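Local coordinates for protein Alpha/beta fold hydrolase (Pseudomonas aeruginosa, PDB 6I8W) that probably hydrolyses ester bonds of membrane phospholipids as a membrane-bound phospholipase A of the alpha/beta hydrolase fold, linked to bacterial virulence, at residues A53-G58 with A73-W78; L94-F99 with E117-F122; F81-T86 with R292-A297. All blocks are in the same frame, centred on the assembly; numbering follows the deposited sequence. Where two conformers were deposited one is given.

Contact 1 of 3, residues A53-G58 with A73-W78. With MYR (myristic acid), chain C.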
loop_
_atom_site.group_PDB
_atom_site.type_symbol
_atom_site.label_atom_id
_atom_site.label_comp_id
_atom_site.label_asym_id
_atom_site.label_seq_id
_atom_site.Cartn_x
_atom_site.Cartn_y
_atom_site.Cartn_z
ATOM N N ALA A 53 -5.957 11.909 0.500
ATOM C CA ALA A 53 -5.771 11.884 -0.938
ATOM C C ALA A 53 -6.130 10.501 -1.467
ATOM O O ALA A 53 -5.863 9.486 -0.812
ATOM C CB ALA A 53 -4.311 12.245 -1.317
ATOM N N TYR A 54 -6.733 10.449 -2.648
ATOM C CA TYR A 54 -7.046 9.153 -3.226
ATOM C C TYR A 54 -7.096 9.204 -4.730
ATOM O O TYR A 54 -7.225 10.267 -5.327
ATOM C CB TYR A 54 -8.374 8.603 -2.668
ATOM C CG TYR A 54 -9.645 9.381 -2.996
ATOM C CD1 TYR A 54 -10.010 10.503 -2.257
ATOM C CD2 TYR A 54 -10.499 8.965 -4.025
ATOM C CE1 TYR A 54 -11.183 11.220 -2.541
ATOM C CE2 TYR A 54 -11.688 9.672 -4.310
ATOM C CZ TYR A 54 -12.016 10.789 -3.566
ATOM O OH TYR A 54 -13.175 11.482 -3.840
ATOM N N LEU A 55 -6.947 8.034 -5.331
ATOM C CA LEU A 55 -7.137 7.873 -6.766
ATOM C C LEU A 55 -8.472 7.212 -7.005
ATOM O O LEU A 55 -8.921 6.384 -6.189
ATOM C CB LEU A 55 -6.027 7.027 -7.377
ATOM C CG LEU A 55 -4.617 7.604 -7.253
ATOM C CD1 LEU A 55 -3.599 6.616 -7.792
ATOM C CD2 LEU A 55 -4.509 8.948 -7.977
ATOM N N GLU A 56 -9.100 7.557 -8.121
ATOM C CA GLU A 56 -10.379 6.958 -8.488
ATOM C C GLU A 56 -10.481 6.740 -10.002
ATOM O O GLU A 56 -9.982 7.552 -10.787
ATOM C CB GLU A 56 -11.524 7.844 -7.998
ATOM C CG GLU A 56 -12.905 7.276 -8.258
ATOM C CD GLU A 56 -14.008 8.235 -7.849
ATOM O OE1 GLU A 56 -13.722 9.442 -7.711
ATOM O OE2 GLU A 56 -15.155 7.787 -7.671
ATOM N N GLY A 57 -11.121 5.643 -10.413
ATOM C CA GLY A 57 -11.297 5.361 -11.834
ATOM C C GLY A 57 -12.427 4.377 -12.054
ATOM O O GLY A 57 -12.953 3.809 -11.097
ATOM N N GLY A 58 -12.814 4.184 -13.309
ATOM C CA GLY A 58 -13.894 3.270 -13.627
ATOM C C GLY A 58 -15.245 3.926 -13.420
ATOM O O GLY A 58 -15.329 5.066 -12.981
ATOM N N ALA A 73 4.319 3.022 2.104
ATOM C CA ALA A 73 3.903 3.089 0.701
ATOM C C ALA A 73 2.817 4.148 0.482
ATOM O O ALA A 73 2.566 4.985 1.346
ATOM C CB ALA A 73 3.394 1.681 0.218
ATOM N N ASP A 74 2.168 4.110 -0.678
ATOM C CA ASP A 74 1.086 5.046 -0.972
ATOM C C ASP A 74 0.205 4.485 -2.087
ATOM O O ASP A 74 0.426 3.370 -2.566
ATOM C CB ASP A 74 1.619 6.444 -1.350
ATOM C CG ASP A 74 2.558 6.429 -2.566
ATOM O OD1 ASP A 74 2.292 5.718 -3.550
ATOM O OD2 ASP A 74 3.559 7.163 -2.547
ATOM N N LYS A 75 -0.784 5.270 -2.495
ATOM C CA LYS A 75 -1.780 4.811 -3.461
ATOM C C LYS A 75 -1.163 4.484 -4.822
ATOM O O LYS A 75 -1.729 3.694 -5.589
ATOM C CB LYS A 75 -2.887 5.863 -3.615
ATOM C CG LYS A 75 -2.415 7.211 -4.130
ATOM C CD LYS A 75 -3.461 8.289 -3.841
ATOM C CE LYS A 75 -3.042 9.647 -4.377
ATOM N NZ LYS A 75 -1.748 10.104 -3.800
ATOM N N ASP A 76 -0.013 5.077 -5.141
ATOM C CA ASP A 76 0.613 4.785 -6.447
ATOM C C ASP A 76 1.206 3.367 -6.524
ATOM O O ASP A 76 1.569 2.918 -7.609
ATOM C CB ASP A 76 1.707 5.806 -6.778
ATOM C CG ASP A 76 1.141 7.163 -7.182
ATOM O OD1 ASP A 76 0.126 7.208 -7.906
ATOM O OD2 ASP A 76 1.726 8.195 -6.802
ATOM N N ASN A 77 1.295 2.652 -5.395
ATOM C CA ASN A 77 1.637 1.219 -5.427
ATOM C C ASN A 77 0.685 0.392 -6.304
ATOM O O ASN A 77 1.040 -0.688 -6.771
ATOM C CB ASN A 77 1.610 0.612 -4.025
ATOM C CG ASN A 77 2.971 0.590 -3.344
ATOM O OD1 ASN A 77 3.249 -0.315 -2.558
ATOM N ND2 ASN A 77 3.821 1.563 -3.643
ATOM N N TRP A 78 -0.525 0.898 -6.495
ATOM C CA TRP A 78 -1.595 0.124 -7.124
ATOM C C TRP A 78 -1.823 0.365 -8.611
ATOM O O TRP A 78 -2.704 -0.272 -9.185
ATOM C CB TRP A 78 -2.921 0.405 -6.396
ATOM C CG TRP A 78 -2.913 -0.028 -4.944
ATOM C CD1 TRP A 78 -2.799 0.773 -3.826
ATOM C CD2 TRP A 78 -3.025 -1.372 -4.471
ATOM N NE1 TRP A 78 -2.830 -0.017 -2.681
ATOM C CE2 TRP A 78 -2.973 -1.332 -3.062
ATOM C CE3 TRP A 78 -3.186 -2.614 -5.113
ATOM C CZ2 TRP A 78 -3.078 -2.489 -2.283
ATOM C CZ3 TRP A 78 -3.273 -3.745 -4.348
ATOM C CH2 TRP A 78 -3.224 -3.682 -2.943
HETATM C C1 MYR C . 5.673 -2.086 1.595
HETATM O O1 MYR C . 4.470 -2.336 1.345
HETATM O O2 MYR C . 6.198 -2.359 2.698
HETATM C C2 MYR C . 6.546 -1.512 0.495
HETATM C C3 MYR C . 5.715 -1.281 -0.767
HETATM C C4 MYR C . 6.600 -1.031 -1.985
HETATM C C5 MYR C . 7.343 0.292 -1.890
HETATM C C6 MYR C . 8.012 0.603 -3.223
HETATM C C7 MYR C . 7.460 1.879 -3.852
HETATM C C8 MYR C . 7.277 1.708 -5.358
HETATM C C9 MYR C . 7.680 2.961 -6.135
HETATM C C10 MYR C . 6.455 3.671 -6.695
HETATM C C11 MYR C . 6.829 4.724 -7.733
HETATM C C12 MYR C . 5.658 5.671 -7.975
HETATM C C13 MYR C . 5.681 6.210 -9.397
HETATM C C14 MYR C . 4.280 6.247 -9.964
#

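Contact 2 of 3, residues L94-F99 with E117-F122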
loop_
_atom_site.group_PDB
_atom_site.type_symbol
_atom_site.label_atom_id
_atom_site.label_comp_id
_atom_site.label_asym_id
_atom_site.label_seq_id
_atom_site.Cartn_x
_atom_site.Cartn_y
_atom_site.Cartn_z
ATOM N N LEU A 94 -6.674 4.836 -1.697
ATOM C CA LEU A 94 -6.382 6.005 -0.853
ATOM C C LEU A 94 -4.950 6.002 -0.308
ATOM O O LEU A 94 -4.301 4.947 -0.214
ATOM C CB LEU A 94 -7.369 6.106 0.340
ATOM C CG LEU A 94 -7.083 5.263 1.595
ATOM C CD1 LEU A 94 -8.030 5.645 2.753
ATOM C CD2 LEU A 94 -7.182 3.760 1.297
ATOM N N ASP A 95 -4.469 7.198 0.037
ATOM C CA ASP A 95 -3.315 7.346 0.903
ATOM C C ASP A 95 -3.813 7.308 2.334
ATOM O O ASP A 95 -4.581 8.184 2.749
ATOM C CB ASP A 95 -2.571 8.671 0.663
ATOM C CG ASP A 95 -1.812 8.692 -0.652
ATOM O OD1 ASP A 95 -1.458 7.604 -1.146
ATOM O OD2 ASP A 95 -1.550 9.803 -1.160
ATOM N N LEU A 96 -3.384 6.321 3.104
ATOM C CA LEU A 96 -3.735 6.324 4.529
ATOM C C LEU A 96 -3.171 7.568 5.205
ATOM O O LEU A 96 -2.082 8.018 4.850
ATOM C CB LEU A 96 -3.198 5.066 5.212
ATOM C CG LEU A 96 -3.863 3.754 4.767
ATOM C CD1 LEU A 96 -3.014 2.572 5.199
ATOM C CD2 LEU A 96 -5.275 3.632 5.349
ATOM N N PRO A 97 -3.930 8.152 6.155
ATOM C CA PRO A 97 -3.368 9.165 7.044
ATOM C C PRO A 97 -2.008 8.708 7.566
ATOM O O PRO A 97 -1.851 7.520 7.900
ATOM C CB PRO A 97 -4.405 9.256 8.179
ATOM C CG PRO A 97 -5.698 8.905 7.499
ATOM C CD PRO A 97 -5.341 7.853 6.474
ATOM N N GLY A 98 -1.046 9.627 7.596
ATOM C CA GLY A 98 0.330 9.310 7.939
ATOM C C GLY A 98 1.229 9.072 6.727
ATOM O O GLY A 98 2.455 9.120 6.853
ATOM N N PHE A 99 0.626 8.856 5.553
ATOM C CA PHE A 99 1.372 8.445 4.349
ATOM C C PHE A 99 0.974 9.215 3.090
ATOM O O PHE A 99 -0.050 9.897 3.068
ATOM C CB PHE A 99 1.181 6.927 4.110
ATOM C CG PHE A 99 1.602 6.089 5.283
ATOM C CD1 PHE A 99 2.947 5.791 5.494
ATOM C CD2 PHE A 99 0.664 5.655 6.215
ATOM C CE1 PHE A 99 3.349 5.053 6.606
ATOM C CE2 PHE A 99 1.055 4.912 7.329
ATOM C CZ PHE A 99 2.401 4.610 7.523
ATOM N N GLU A 117 -10.894 2.189 11.153
ATOM C CA GLU A 117 -12.066 3.043 11.312
ATOM C C GLU A 117 -12.020 4.265 10.379
ATOM O O GLU A 117 -13.049 4.680 9.849
ATOM C CB GLU A 117 -12.213 3.495 12.766
ATOM C CG GLU A 117 -12.544 2.348 13.687
ATOM C CD GLU A 117 -13.586 1.415 13.085
ATOM O OE1 GLU A 117 -14.704 1.881 12.769
ATOM O OE2 GLU A 117 -13.276 0.217 12.911
ATOM N N ARG A 118 -10.837 4.834 10.173
ATOM C CA ARG A 118 -10.693 5.936 9.224
ATOM C C ARG A 118 -11.068 5.488 7.798
ATOM O O ARG A 118 -11.683 6.245 7.042
ATOM C CB ARG A 118 -9.255 6.493 9.248
ATOM C CG ARG A 118 -8.828 7.123 10.611
ATOM C CD ARG A 118 -7.500 7.892 10.486
ATOM N NE ARG A 118 -7.105 8.514 11.751
ATOM C CZ ARG A 118 -6.046 8.154 12.471
ATOM N NH1 ARG A 118 -5.264 7.165 12.050
ATOM N NH2 ARG A 118 -5.768 8.784 13.617
ATOM N N VAL A 119 -10.690 4.267 7.429
ATOM C CA VAL A 119 -10.982 3.768 6.084
ATOM C C VAL A 119 -12.494 3.591 5.909
ATOM O O VAL A 119 -13.052 3.939 4.866
ATOM C CB VAL A 119 -10.270 2.436 5.786
ATOM C CG1 VAL A 119 -10.712 1.896 4.432
ATOM C CG2 VAL A 119 -8.758 2.610 5.805
ATOM N N ALA A 120 -13.158 3.073 6.936
ATOM C CA ALA A 120 -14.612 2.945 6.897
ATOM C C ALA A 120 -15.284 4.319 6.804
ATOM O O ALA A 120 -16.230 4.501 6.042
ATOM C CB ALA A 120 -15.114 2.197 8.108
ATOM N N ASN A 121 -14.798 5.281 7.582
ATOM C CA ASN A 121 -15.311 6.646 7.504
ATOM C C ASN A 121 -15.045 7.265 6.119
ATOM O O ASN A 121 -15.856 8.045 5.610
ATOM C CB ASN A 121 -14.675 7.530 8.589
ATOM C CG ASN A 121 -15.109 7.147 9.997
ATOM O OD1 ASN A 121 -16.123 6.485 10.185
ATOM N ND2 ASN A 121 -14.327 7.563 10.993
ATOM N N PHE A 122 -13.902 6.930 5.534
ATOM C CA PHE A 122 -13.564 7.380 4.180
ATOM C C PHE A 122 -14.535 6.810 3.132
ATOM O O PHE A 122 -14.986 7.523 2.242
ATOM C CB PHE A 122 -12.118 6.993 3.830
ATOM C CG PHE A 122 -11.779 7.109 2.345
ATOM C CD1 PHE A 122 -11.424 8.330 1.779
ATOM C CD2 PHE A 122 -11.787 5.986 1.530
ATOM C CE1 PHE A 122 -11.092 8.423 0.412
ATOM C CE2 PHE A 122 -11.466 6.074 0.165
ATOM C CZ PHE A 122 -11.124 7.286 -0.387
#

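Contact 3 of 3, residues F81-T86 with R292-A297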
loop_
_atom_site.group_PDB
_atom_site.type_symbol
_atom_site.label_atom_id
_atom_site.label_comp_id
_atom_site.label_asym_id
_atom_site.label_seq_id
_atom_site.Cartn_x
_atom_site.Cartn_y
_atom_site.Cartn_z
ATOM N N PHE A 81 -1.569 -2.571 -11.292
ATOM C CA PHE A 81 -2.527 -3.583 -10.859
ATOM C C PHE A 81 -3.949 -3.162 -11.208
ATOM O O PHE A 81 -4.772 -3.975 -11.588
ATOM C CB PHE A 81 -2.362 -3.793 -9.344
ATOM C CG PHE A 81 -3.384 -4.715 -8.701
ATOM C CD1 PHE A 81 -3.201 -6.084 -8.715
ATOM C CD2 PHE A 81 -4.450 -4.194 -7.977
ATOM C CE1 PHE A 81 -4.104 -6.935 -8.070
ATOM C CE2 PHE A 81 -5.351 -5.015 -7.345
ATOM C CZ PHE A 81 -5.180 -6.403 -7.392
ATOM N N ALA A 82 -4.229 -1.873 -11.047
ATOM C CA ALA A 82 -5.570 -1.325 -11.227
ATOM C C ALA A 82 -5.935 -1.185 -12.702
ATOM O O ALA A 82 -7.106 -1.172 -13.060
ATOM C CB ALA A 82 -5.671 0.057 -10.530
ATOM N N ARG A 83 -4.928 -1.099 -13.556
ATOM C CA ARG A 83 -5.151 -0.872 -14.977
ATOM C C ARG A 83 -6.168 -1.858 -15.595
ATOM O O ARG A 83 -7.126 -1.433 -16.240
ATOM C CB ARG A 83 -3.805 -0.923 -15.704
ATOM C CG ARG A 83 -3.872 -0.770 -17.206
ATOM C CD ARG A 83 -2.628 -0.051 -17.688
ATOM N NE ARG A 83 -2.182 -0.451 -19.027
ATOM C CZ ARG A 83 -2.778 -0.102 -20.162
ATOM N NH1 ARG A 83 -3.880 0.639 -20.138
ATOM N NH2 ARG A 83 -2.277 -0.504 -21.329
ATOM N N PRO A 84 -5.983 -3.186 -15.390
ATOM C CA PRO A 84 -7.020 -4.040 -16.016
ATOM C C PRO A 84 -8.354 -4.066 -15.264
ATOM O O PRO A 84 -9.320 -4.628 -15.765
ATOM C CB PRO A 84 -6.387 -5.439 -16.009
ATOM C CG PRO A 84 -5.444 -5.401 -14.856
ATOM C CD PRO A 84 -4.871 -3.998 -14.855
ATOM N N LEU A 85 -8.398 -3.478 -14.074
ATOM C CA LEU A 85 -9.589 -3.507 -13.235
ATOM C C LEU A 85 -10.568 -2.360 -13.484
ATOM O O LEU A 85 -11.760 -2.503 -13.221
ATOM C CB LEU A 85 -9.181 -3.485 -11.743
ATOM C CG LEU A 85 -8.258 -4.636 -11.353
ATOM C CD1 LEU A 85 -7.859 -4.539 -9.880
ATOM C CD2 LEU A 85 -8.984 -5.936 -11.644
ATOM N N THR A 86 -10.078 -1.214 -13.960
ATOM C CA THR A 86 -10.947 -0.048 -14.083
ATOM C C THR A 86 -11.960 -0.174 -15.227
ATOM O O THR A 86 -12.921 0.587 -15.281
ATOM C CB THR A 86 -10.138 1.254 -14.288
ATOM O OG1 THR A 86 -9.192 1.069 -15.343
ATOM C CG2 THR A 86 -9.382 1.621 -13.022
ATOM N N ARG A 292 4.588 -8.099 -10.215
ATOM C CA ARG A 292 3.940 -8.762 -11.344
ATOM C C ARG A 292 2.461 -8.359 -11.348
ATOM O O ARG A 292 1.584 -9.148 -10.972
ATOM C CB ARG A 292 4.110 -10.281 -11.248
ATOM C CG ARG A 292 5.576 -10.734 -11.151
ATOM C CD ARG A 292 5.881 -11.983 -11.967
ATOM N NE ARG A 292 5.203 -13.191 -11.485
ATOM C CZ ARG A 292 5.723 -14.072 -10.634
ATOM N NH1 ARG A 292 6.948 -13.899 -10.149
ATOM N NH2 ARG A 292 5.021 -15.143 -10.281
ATOM N N PRO A 293 2.184 -7.113 -11.760
ATOM C CA PRO A 293 0.860 -6.504 -11.570
ATOM C C PRO A 293 -0.257 -7.187 -12.362
ATOM O O PRO A 293 -1.315 -7.450 -11.810
ATOM C CB PRO A 293 1.047 -5.069 -12.096
ATOM C CG PRO A 293 2.537 -4.867 -12.231
ATOM C CD PRO A 293 3.107 -6.222 -12.490
ATOM N N GLU A 294 -0.037 -7.433 -13.646
ATOM C CA GLU A 294 -1.111 -7.992 -14.483
ATOM C C GLU A 294 -1.411 -9.427 -14.057
ATOM O O GLU A 294 -2.555 -9.864 -14.065
ATOM C CB GLU A 294 -0.747 -7.935 -15.979
ATOM C CG GLU A 294 -0.638 -6.502 -16.555
ATOM C CD GLU A 294 -1.944 -5.977 -17.164
ATOM O OE1 GLU A 294 -2.911 -6.765 -17.294
ATOM O OE2 GLU A 294 -2.001 -4.771 -17.526
ATOM N N GLU A 295 -0.371 -10.153 -13.682
ATOM C CA GLU A 295 -0.537 -11.509 -13.184
ATOM C C GLU A 295 -1.326 -11.535 -11.860
ATOM O O GLU A 295 -2.246 -12.333 -11.679
ATOM C CB GLU A 295 0.826 -12.157 -13.021
ATOM C CG GLU A 295 0.808 -13.509 -12.378
ATOM C CD GLU A 295 2.179 -14.140 -12.396
ATOM O OE1 GLU A 295 3.067 -13.589 -13.089
ATOM O OE2 GLU A 295 2.375 -15.160 -11.694
ATOM N N THR A 296 -0.966 -10.657 -10.934
ATOM C CA THR A 296 -1.665 -10.566 -9.667
ATOM C C THR A 296 -3.123 -10.133 -9.874
ATOM O O THR A 296 -4.028 -10.665 -9.247
ATOM C CB THR A 296 -0.959 -9.557 -8.696
ATOM O OG1 THR A 296 0.424 -9.910 -8.546
ATOM C CG2 THR A 296 -1.625 -9.585 -7.319
ATOM N N ALA A 297 -3.340 -9.169 -10.762
ATOM C CA ALA A 297 -4.693 -8.682 -11.074
ATOM C C ALA A 297 -5.550 -9.770 -11.696
ATOM O O ALA A 297 -6.762 -9.798 -11.518
ATOM C CB ALA A 297 -4.632 -7.471 -12.014
#

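Contact 1 of 3, residues A53-G58 with A73-W78
Ala53 opens the contact from strand 50-57: its CB lies 4.2 Å from NZ of Lys75, at the far end of the lysine chain. Tyr54 turns its side chain from the second segment and meets Lys75 through the backbone, its CA 3.7 Å from Lys75 CD. The tyrosine ring packs on the other side of the strand, edge-to-face with Phe122. Leu55 carries the largest share of the strand's buried surface. Its side chain crosses that of Lys75 at about a right angle, with CG 3.7 Å from Lys75 CD, and its two methyls divide the neighbours: CD2 sits against Lys75 CE, while CD1 approaches Asp76 OD1 at 3.8 Å. Lys75 reaches the strand because CG is set between the backbone N and the carbonyl carbon (chi1 61°), after which the chain runs extended and bends only at the last torsion (chi4 -59°). An Asx turn leads into the 3-10 segment 75-78 that bears it, Asp74 OD1 accepting from Asp76 N at 2.9 Å, 29° out of the carboxylate plane. On this loop Asn77 turns to the bound myristic acid, with OD1 3.2 Å from C3 of the fatty acid, and Asp76 CB packs near the end of the same chain.

No hydrogen bond joins the segments; the contact is mainly van der Waals packing of Lys75 methylenes on Leu55 and the strand backbone, with Asp76 OD1 beside a Leu55 methyl. Lys75 NZ forms a salt bridge with Asp95, and Asp76 pairs through OD1 with Arg35 and through OD2 with Arg31. The chemistry implies that a lysine can lie across a buried leucine because its charge is probably balanced by Asp95; the paired arginines would likewise probably stabilise the ionised form of Asp76.

Contact 2 of 3, residues L94-F99 with E117-F122
Leu94 and Phe122 make the broadest overlap of this contact. CD1 of Leu94 stands over one face of the Phe122 ring, 4.2 Å from the centroid and 18° off the normal, a CH-pi contact, while CB of Leu94 lies over the same face, 4.0 Å from CZ of Phe122. The two side chains run past each other in opposite directions; Phe122 CG is anti to the backbone N (chi1 166°), which carries the ring from the helix toward the leucine. Next to it, Leu96 CD2 meets Val119 CG2 at 3.7 Å, and the same valine methyl is a looser 4.4 Å from Leu94 CD1.

At the other end Pro97 is buried and Arg118 partly exposed, and the touch is narrow. Pro97 CG, at 3.6 Å, and CB meet the single carbon Arg118 CD as these side chains, too, slide by in opposite senses; the guanidinium is met only obliquely by Pro97 CB. Arg118 NH1 is hydrogen-bonded to Ser109 O and to Gln115 OE1. Pro97 and Gly98 are the middle residues of a type II turn closed by Phe99 N to Leu96 O (2.9 Å).

Helix 112-125 thus packs over the end of strand 90-94 and the loop that leaves it, with Val119 and Phe122 also reaching Leu66 of strand 64-68. Leu96 extends to Met138 and Ile142 of helix 138-149, and Leu50 of strand 50-57 adjoins both Pro97 and Arg118.

Contact 3 of 3, residues F81-T86 with R292-A297
The backbones come closest where Phe81, in helix 79-82, passes Pro293 at the start of helix 293-308, their CA atoms 4.5 Å apart. Pro293 CB packs there at 3.7 Å from Phe81 N. With CG anti to the backbone N (chi1 174°), the Phe81 ring reaches the next turn, its CE1 3.5 Å from Ala297 CA and 3.7 Å from Thr296 CG2; both meet the ring obliquely. Ala297, buried, faces the first segment: its CB packs against Phe81 O and Pro84 CG, which lie on one side of it, at 3.5 and 3.6 Å. Outward from this apolar centre, the bent side chain of Glu294 brings OE1 to 3.8 Å from Pro84 CG.

The C-terminal helix 293-308 is thus set against the short segment that precedes strand 90-94. Phe81 continues to Trp78 and to Leu67 of strand 64-68, Leu85 rests on Leu65 and on Val91 of strand 90-94, and Thr296 leans on Met281 of strand 276-281.

In the fold
Contacts 1 and 2, with centres about 12 Å apart, lie on adjacent strands joined by the probable hydrogen bond from Asp95 N to Ala53 O (2.8 Å); the Lys75 salt bridge and the Tyr54 ring link them further. Contact 3 meets contact 1 only lightly, Gly58 N being 4.1 Å from Thr86 CB, and stays about 10 Å from contact 2 between nearest atoms; in sequence it encloses contact 2. Myristic acid touches the 73-78 loop of contact 1. The side chain of Leu96 in contact 2 is about 10 Å from the fatty acid and lies near, without touching, the probable nucleophile elbow, whose Ser137, with His286 and Asp258, has the geometry of a probable catalytic triad.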